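Local structure of TonB-dependent siderophore receptor (Pseudomonas aeruginosa 39016, 5NEC) at residues Ile323-Val328 with Cys390-Ile395; Ser295-Asn300 with Asp347-Phe352. The protein probably binds ferric siderophores at the bacterial surface and imports them across the outer membrane with energy relayed by TonB. One frame throughout, in Å; residues are numbered along the deposited sequence.

Interaction 1 (Ile323-Val328 with Cys390-Ile395); sequences INNGSV and CNPSLI
Ser-327 and Asn-391 come closest in the backbone, their CA atoms 5.4 Å apart, where the end of a 3-10 turn (323-325) runs into the first residues of a strand and meets an irregular loop. A single hydrogen bond joins the two segments: Asn-325 ND2 donates to Cys-390 O over 2.9 Å, at 162° at the hydrogen. The acceptor lies close to the plane of the Asn-325 amide, and the donor arrives in the carbonyl plane on a lone pair of Cys-390 O. With chi1 at 73°, CG of Asn-325 sits between its own backbone N and carbonyl carbon; the other end of the amide is held by Ser-327 OG, which donates to Asn-325 OD1 over 2.9 Å, also on a lone pair. Both ends of the amide are thus engaged, which should fix its rotation. Ser-327 OG also packs against Cys-390 CB, 3.1 Å away. Pro-392 CG lies 3.4 Å from Asn-325 O. Asn-391 turns its amide inward on its own loop, where OD1 accepts from Ser-393 OG. Cys-390 forms a disulfide with Cys-403, the first residue of strand 403-405, whose Thr-404 pairs through its backbone with Val-328; the 390-395 loop is thereby tied covalently to the short strand beside strand 327-354, at the connecting-loop end of the hairpin of strands 296-316 and 327-354.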
ATOM      1  N   ILE A 323     -25.637   8.893 -19.167  1.00 42.45           N
ATOM      2  CA  ILE A 323     -25.139  10.217 -18.762  1.00 43.83           C
ATOM      3  C   ILE A 323     -25.320  11.289 -19.831  1.00 44.53           C
ATOM      4  O   ILE A 323     -25.494  12.461 -19.490  1.00 47.57           O
ATOM      5  CB  ILE A 323     -23.660  10.209 -18.279  1.00 44.33           C
ATOM      6  CG1 ILE A 323     -22.688   9.725 -19.379  1.00 43.65           C
ATOM      7  CG2 ILE A 323     -23.539   9.367 -17.007  1.00 44.95           C
ATOM      8  CD1 ILE A 323     -21.231   9.893 -19.014  1.00 42.64           C
ATOM      9  N   ASN A 324     -25.323  10.889 -21.095  1.00 43.43           N
ATOM     10  CA  ASN A 324     -25.560  11.821 -22.182  1.00 43.45           C
ATOM     11  C   ASN A 324     -26.989  12.334 -22.319  1.00 42.06           C
ATOM     12  O   ASN A 324     -27.208  13.234 -23.113  1.00 42.78           O
ATOM     13  CB  ASN A 324     -25.047  11.232 -23.501  1.00 42.84           C
ATOM     14  CG  ASN A 324     -23.543  11.076 -23.492  1.00 42.97           C
ATOM     15  OD1 ASN A 324     -22.847  11.979 -23.088  1.00 44.35           O
ATOM     16  ND2 ASN A 324     -23.042   9.920 -23.876  1.00 43.67           N
ATOM     17  N   ASN A 325     -27.949  11.783 -21.573  1.00 41.31           N
ATOM     18  CA  ASN A 325     -29.286  12.373 -21.480  1.00 41.12           C
ATOM     19  C   ASN A 325     -29.571  12.922 -20.083  1.00 41.98           C
ATOM     20  O   ASN A 325     -30.692  13.306 -19.803  1.00 44.32           O
ATOM     21  CB  ASN A 325     -30.361  11.369 -21.919  1.00 41.72           C
ATOM     22  CG  ASN A 325     -30.594  10.247 -20.898  1.00 43.98           C
ATOM     23  OD1 ASN A 325     -30.609  10.464 -19.692  1.00 45.52           O
ATOM     24  ND2 ASN A 325     -30.762   9.042 -21.392  1.00 42.27           N
ATOM     25  N   GLY A 326     -28.566  12.941 -19.206  1.00 42.89           N
ATOM     26  CA  GLY A 326     -28.675  13.514 -17.858  1.00 41.73           C
ATOM     27  C   GLY A 326     -29.040  12.557 -16.725  1.00 42.04           C
ATOM     28  O   GLY A 326     -29.491  13.008 -15.659  1.00 41.47           O
ATOM     29  N   SER A 327     -28.843  11.250 -16.943  1.00 40.86           N
ATOM     30  CA  SER A 327     -29.157  10.228 -15.936  1.00 39.98           C
ATOM     31  C   SER A 327     -28.054   9.177 -15.743  1.00 38.70           C
ATOM     32  O   SER A 327     -27.106   9.066 -16.531  1.00 38.99           O
ATOM     33  CB  SER A 327     -30.475   9.546 -16.276  1.00 40.13           C
ATOM     34  OG  SER A 327     -30.340   8.750 -17.417  1.00 39.86           O
ATOM     35  N   VAL A 328     -28.189   8.410 -14.666  1.00 38.32           N
ATOM     36  CA  VAL A 328     -27.178   7.424 -14.248  1.00 37.76           C
ATOM     37  C   VAL A 328     -27.853   6.134 -13.786  1.00 35.62           C
ATOM     38  O   VAL A 328     -28.654   6.168 -12.852  1.00 36.60           O
ATOM     39  CB  VAL A 328     -26.330   7.975 -13.080  1.00 37.99           C
ATOM     40  CG1 VAL A 328     -25.393   6.910 -12.530  1.00 38.69           C
ATOM     41  CG2 VAL A 328     -25.545   9.218 -13.509  1.00 38.43           C
ATOM     42  N   CYS A 390     -31.686   4.383 -18.817  1.00 42.53           N
ATOM     43  CA  CYS A 390     -32.289   5.430 -17.972  1.00 43.96           C
ATOM     44  C   CYS A 390     -32.468   6.700 -18.783  1.00 41.84           C
ATOM     45  O   CYS A 390     -31.737   6.938 -19.729  1.00 38.39           O
ATOM     46  CB  CYS A 390     -31.356   5.851 -16.827  1.00 44.82           C
ATOM     47  SG  CYS A 390     -31.018   4.615 -15.612  1.00 51.65           S
ATOM     48  N   ASN A 391     -33.388   7.535 -18.327  1.00 40.97           N
ATOM     49  CA  ASN A 391     -33.525   8.909 -18.830  1.00 42.38           C
ATOM     50  C   ASN A 391     -34.244   9.678 -17.702  1.00 41.48           C
ATOM     51  O   ASN A 391     -34.671   9.060 -16.715  1.00 41.37           O
ATOM     52  CB  ASN A 391     -34.300   8.940 -20.168  1.00 40.55           C
ATOM     53  CG  ASN A 391     -35.659   8.300 -20.070  1.00 40.71           C
ATOM     54  OD1 ASN A 391     -36.474   8.658 -19.209  1.00 42.61           O
ATOM     55  ND2 ASN A 391     -35.906   7.307 -20.908  1.00 41.03           N
ATOM     56  N   PRO A 392     -34.365  11.009 -17.827  1.00 41.36           N
ATOM     57  CA  PRO A 392     -34.971  11.769 -16.720  1.00 41.34           C
ATOM     58  C   PRO A 392     -36.380  11.364 -16.265  1.00 41.54           C
ATOM     59  O   PRO A 392     -36.719  11.538 -15.105  1.00 45.28           O
ATOM     60  CB  PRO A 392     -34.906  13.218 -17.213  1.00 41.23           C
ATOM     61  CG  PRO A 392     -33.651  13.235 -18.035  1.00 40.88           C
ATOM     62  CD  PRO A 392     -33.698  11.914 -18.781  1.00 41.57           C
ATOM     63  N   SER A 393     -37.183  10.794 -17.148  1.00 42.22           N
ATOM     64  CA  SER A 393     -38.525  10.311 -16.783  1.00 42.60           C
ATOM     65  C   SER A 393     -38.500   9.061 -15.905  1.00 43.02           C
ATOM     66  O   SER A 393     -39.469   8.792 -15.195  1.00 43.60           O
ATOM     67  CB  SER A 393     -39.371  10.047 -18.035  1.00 42.80           C
ATOM     68  OG  SER A 393     -39.008   8.828 -18.665  1.00 42.49           O
ATOM     69  N   LEU A 394     -37.408   8.300 -15.965  1.00 45.92           N
ATOM     70  CA  LEU A 394     -37.228   7.087 -15.141  1.00 47.95           C
ATOM     71  C   LEU A 394     -36.545   7.342 -13.786  1.00 47.33           C
ATOM     72  O   LEU A 394     -36.602   6.498 -12.898  1.00 49.62           O
ATOM     73  CB  LEU A 394     -36.466   6.012 -15.934  1.00 49.86           C
ATOM     74  CG  LEU A 394     -37.202   5.466 -17.172  1.00 52.85           C
ATOM     75  CD1 LEU A 394     -36.286   4.586 -18.009  1.00 54.82           C
ATOM     76  CD2 LEU A 394     -38.470   4.702 -16.812  1.00 53.99           C
ATOM     77  N   ILE A 395     -35.924   8.502 -13.614  1.00 47.17           N
ATOM     78  CA  ILE A 395     -35.259   8.851 -12.349  1.00 46.88           C
ATOM     79  C   ILE A 395     -36.213   8.730 -11.158  1.00 49.12           C
ATOM     80  O   ILE A 395     -37.324   9.208 -11.227  1.00 51.36           O
ATOM     81  CB  ILE A 395     -34.705  10.284 -12.380  1.00 45.58           C
ATOM     82  CG1 ILE A 395     -33.522  10.358 -13.347  1.00 44.71           C
ATOM     83  CG2 ILE A 395     -34.287  10.744 -10.980  1.00 46.77           C
ATOM     84  CD1 ILE A 395     -33.046  11.780 -13.580  1.00 44.39           C
TER

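Interaction 2 (Ser295-Asn300 with Asp347-Phe352); sequences SLTIRN and DLFGEF
Phe-349 and Thr-297 meet because chi1 of 58° places the phenyl CG between the backbone N and carbonyl carbon of Phe-349, bending the ring across to the neighbouring strand, while Thr-297 CG2 stands opposite its own N. Thr-297 CB lies over one ring face, offset toward the rim, 4.0 Å from the centroid in a CH-pi contact, and CG2 reaches Phe-349 CZ at 3.6 Å. At the ring edge, Arg-299 CB approaches Phe-349 CE1 to 4.0 Å, and the extended arginine carries its guanidinium past CZ to a salt bridge with Glu-289. The strands run antiparallel. Thr-297 and Phe-349 form a hydrogen-bonded pair, Thr-297 N to Phe-349 O being 3.0 Å and almost straight at 176°; Arg-299 with Asp-347 is another. On the other face Leu-348 CD1 packs 4.4 Å from Ile-298 CB. Gly-350 CA makes a CA-H...O contact with Ser-295 O at 3.2 Å. Asp-347 and Arg-299 lie side by side without their charged atoms touching. Backbone bonds therefore carry the pairing, whereas the Arg-299 guanidinium and Asp-347 OD1, hydrogen-bonded to Tyr-436 OH, find partners on strands 276-291 and 426-444; any attraction between the two charges is probably modest.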
ATOM      1  N   SER A 295      28.249 -15.827  14.900  1.00 63.53           N
ATOM      2  CA  SER A 295      28.095 -15.508  13.475  1.00 63.81           C
ATOM      3  C   SER A 295      26.825 -16.036  12.813  1.00 62.28           C
ATOM      4  O   SER A 295      26.665 -15.851  11.606  1.00 60.44           O
ATOM      5  CB  SER A 295      29.275 -16.088  12.693  1.00 63.81           C
ATOM      6  OG  SER A 295      30.490 -15.658  13.243  1.00 65.26           O
ATOM      7  N   LEU A 296      25.947 -16.701  13.575  1.00 63.41           N
ATOM      8  CA  LEU A 296      24.827 -17.465  13.010  1.00 62.62           C
ATOM      9  C   LEU A 296      23.584 -17.401  13.887  1.00 59.89           C
ATOM     10  O   LEU A 296      23.612 -17.847  15.033  1.00 60.09           O
ATOM     11  CB  LEU A 296      25.226 -18.938  12.835  1.00 64.84           C
ATOM     12  CG  LEU A 296      26.263 -19.266  11.758  1.00 66.76           C
ATOM     13  CD1 LEU A 296      26.709 -20.719  11.874  1.00 67.48           C
ATOM     14  CD2 LEU A 296      25.694 -18.988  10.365  1.00 68.46           C
ATOM     15  N   THR A 297      22.485 -16.887  13.330  1.00 57.68           N
ATOM     16  CA  THR A 297      21.164 -16.904  13.963  1.00 57.09           C
ATOM     17  C   THR A 297      20.189 -17.738  13.126  1.00 56.12           C
ATOM     18  O   THR A 297      20.146 -17.615  11.904  1.00 55.25           O
ATOM     19  CB  THR A 297      20.594 -15.474  14.111  1.00 57.49           C
ATOM     20  OG1 THR A 297      21.484 -14.687  14.917  1.00 58.84           O
ATOM     21  CG2 THR A 297      19.207 -15.490  14.772  1.00 57.03           C
ATOM     22  N   ILE A 298      19.437 -18.601  13.804  1.00 55.24           N
ATOM     23  CA  ILE A 298      18.349 -19.359  13.190  1.00 53.78           C
ATOM     24  C   ILE A 298      17.028 -18.787  13.677  1.00 52.22           C
ATOM     25  O   ILE A 298      16.885 -18.440  14.846  1.00 50.94           O
ATOM     26  CB  ILE A 298      18.428 -20.887  13.455  1.00 54.66           C
ATOM     27  CG1 ILE A 298      17.400 -21.614  12.586  1.00 54.88           C
ATOM     28  CG2 ILE A 298      18.199 -21.251  14.924  1.00 54.54           C
ATOM     29  CD1 ILE A 298      17.529 -23.115  12.613  1.00 55.68           C
ATOM     30  N   ARG A 299      16.065 -18.693  12.765  1.00 52.85           N
ATOM     31  CA  ARG A 299      14.790 -18.020  13.032  1.00 52.61           C
ATOM     32  C   ARG A 299      13.642 -18.799  12.407  1.00 49.37           C
ATOM     33  O   ARG A 299      13.743 -19.232  11.257  1.00 49.58           O
ATOM     34  CB  ARG A 299      14.863 -16.626  12.457  1.00 55.16           C
ATOM     35  CG  ARG A 299      13.668 -15.726  12.696  1.00 57.93           C
ATOM     36  CD  ARG A 299      13.657 -14.702  11.583  1.00 61.95           C
ATOM     37  NE  ARG A 299      12.784 -13.582  11.877  1.00 66.84           N
ATOM     38  CZ  ARG A 299      13.172 -12.402  12.363  1.00 72.47           C
ATOM     39  NH1 ARG A 299      14.456 -12.149  12.662  1.00 74.59           N
ATOM     40  NH2 ARG A 299      12.246 -11.463  12.588  1.00 74.64           N
ATOM     41  N   ASN A 300      12.578 -19.018  13.176  1.00 47.16           N
ATOM     42  CA  ASN A 300      11.354 -19.630  12.657  1.00 45.86           C
ATOM     43  C   ASN A 300      10.203 -18.694  12.923  1.00 44.45           C
ATOM     44  O   ASN A 300      10.073 -18.177  14.014  1.00 43.65           O
ATOM     45  CB  ASN A 300      11.077 -20.997  13.278  1.00 45.21           C
ATOM     46  CG  ASN A 300      10.016 -21.768  12.523  1.00 45.52           C
ATOM     47  OD1 ASN A 300      10.317 -22.539  11.622  1.00 45.47           O
ATOM     48  ND2 ASN A 300       8.757 -21.536  12.865  1.00 46.52           N
ATOM     49  N   ASP A 347      14.592 -19.340   8.678  1.00 55.39           N
ATOM     50  CA  ASP A 347      15.739 -18.608   8.115  1.00 57.02           C
ATOM     51  C   ASP A 347      17.040 -18.856   8.884  1.00 57.17           C
ATOM     52  O   ASP A 347      17.036 -18.989  10.108  1.00 54.43           O
ATOM     53  CB  ASP A 347      15.465 -17.104   8.104  1.00 59.29           C
ATOM     54  CG  ASP A 347      14.263 -16.735   7.265  1.00 61.41           C
ATOM     55  OD1 ASP A 347      14.175 -17.198   6.112  1.00 65.69           O
ATOM     56  OD2 ASP A 347      13.403 -15.971   7.745  1.00 65.38           O
ATOM     57  N   LEU A 348      18.140 -18.925   8.142  1.00 57.24           N
ATOM     58  CA  LEU A 348      19.489 -18.954   8.691  1.00 58.51           C
ATOM     59  C   LEU A 348      20.225 -17.735   8.129  1.00 57.42           C
ATOM     60  O   LEU A 348      20.309 -17.562   6.921  1.00 56.21           O
ATOM     61  CB  LEU A 348      20.206 -20.243   8.284  1.00 59.33           C
ATOM     62  CG  LEU A 348      21.627 -20.442   8.833  1.00 62.69           C
ATOM     63  CD1 LEU A 348      21.558 -20.705  10.339  1.00 63.73           C
ATOM     64  CD2 LEU A 348      22.364 -21.565   8.114  1.00 62.70           C
ATOM     65  N   PHE A 349      20.735 -16.878   8.997  1.00 57.34           N
ATOM     66  CA  PHE A 349      21.460 -15.695   8.539  1.00 58.99           C
ATOM     67  C   PHE A 349      22.653 -15.350   9.420  1.00 58.97           C
ATOM     68  O   PHE A 349      22.725 -15.756  10.572  1.00 59.11           O
ATOM     69  CB  PHE A 349      20.506 -14.492   8.393  1.00 59.11           C
ATOM     70  CG  PHE A 349      19.783 -14.116   9.650  1.00 58.95           C
ATOM     71  CD1 PHE A 349      18.557 -14.709   9.972  1.00 59.33           C
ATOM     72  CD2 PHE A 349      20.302 -13.140  10.503  1.00 60.08           C
ATOM     73  CE1 PHE A 349      17.870 -14.340  11.129  1.00 59.97           C
ATOM     74  CE2 PHE A 349      19.624 -12.765  11.664  1.00 59.56           C
ATOM     75  CZ  PHE A 349      18.411 -13.360  11.974  1.00 60.59           C
ATOM     76  N   GLY A 350      23.603 -14.618   8.845  1.00 57.72           N
ATOM     77  CA  GLY A 350      24.799 -14.198   9.577  1.00 57.13           C
ATOM     78  C   GLY A 350      25.993 -14.050   8.664  1.00 56.60           C
ATOM     79  O   GLY A 350      25.859 -13.477   7.577  1.00 53.65           O
ATOM     80  N   GLU A 351      27.153 -14.559   9.102  1.00 58.42           N
ATOM     81  CA  GLU A 351      28.437 -14.332   8.405  1.00 60.18           C
ATOM     82  C   GLU A 351      29.314 -15.552   8.294  1.00 57.89           C
ATOM     83  O   GLU A 351      29.343 -16.376   9.196  1.00 58.92           O
ATOM     84  CB  GLU A 351      29.279 -13.279   9.134  1.00 63.94           C
ATOM     85  CG  GLU A 351      28.673 -11.888   9.213  1.00 66.75           C
ATOM     86  CD  GLU A 351      27.682 -11.731  10.352  1.00 70.81           C
ATOM     87  OE1 GLU A 351      27.934 -12.323  11.427  1.00 73.86           O
ATOM     88  OE2 GLU A 351      26.651 -11.028  10.175  1.00 75.43           O
ATOM     89  N   PHE A 352      30.062 -15.639   7.198  1.00 56.33           N
ATOM     90  CA  PHE A 352      31.215 -16.537   7.113  1.00 56.15           C
ATOM     91  C   PHE A 352      32.321 -15.905   6.253  1.00 56.61           C
ATOM     92  O   PHE A 352      32.091 -14.876   5.598  1.00 55.36           O
ATOM     93  CB  PHE A 352      30.819 -17.945   6.620  1.00 55.70           C
ATOM     94  CG  PHE A 352      30.341 -18.000   5.190  1.00 56.41           C
ATOM     95  CD1 PHE A 352      31.229 -18.249   4.144  1.00 58.09           C
ATOM     96  CD2 PHE A 352      28.996 -17.834   4.886  1.00 56.67           C
ATOM     97  CE1 PHE A 352      30.782 -18.299   2.824  1.00 58.20           C
ATOM     98  CE2 PHE A 352      28.540 -17.892   3.574  1.00 56.10           C
ATOM     99  CZ  PHE A 352      29.438 -18.121   2.540  1.00 56.86           C
TER

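Strand 327-354 runs through both contacts: its first residues enter interaction 1, and residues 347-352, near its other end, form half of interaction 2. The centres are 66 Å apart and the nearest atoms about 49 Å, so the two do not meet directly; they lie on opposite sides of the centre of the chain. In interaction 2 the strand pairs regularly with strand 296-316, its hairpin partner in the barrel wall; in interaction 1 its beginning meets a loop tied by a disulfide to strand 403-405, which pairs with the strand's start. Neither contact includes a bound siderophore. A bound detergent molecule, C8E, lies about 14 Å from the side chain of Asp-347 in interaction 2.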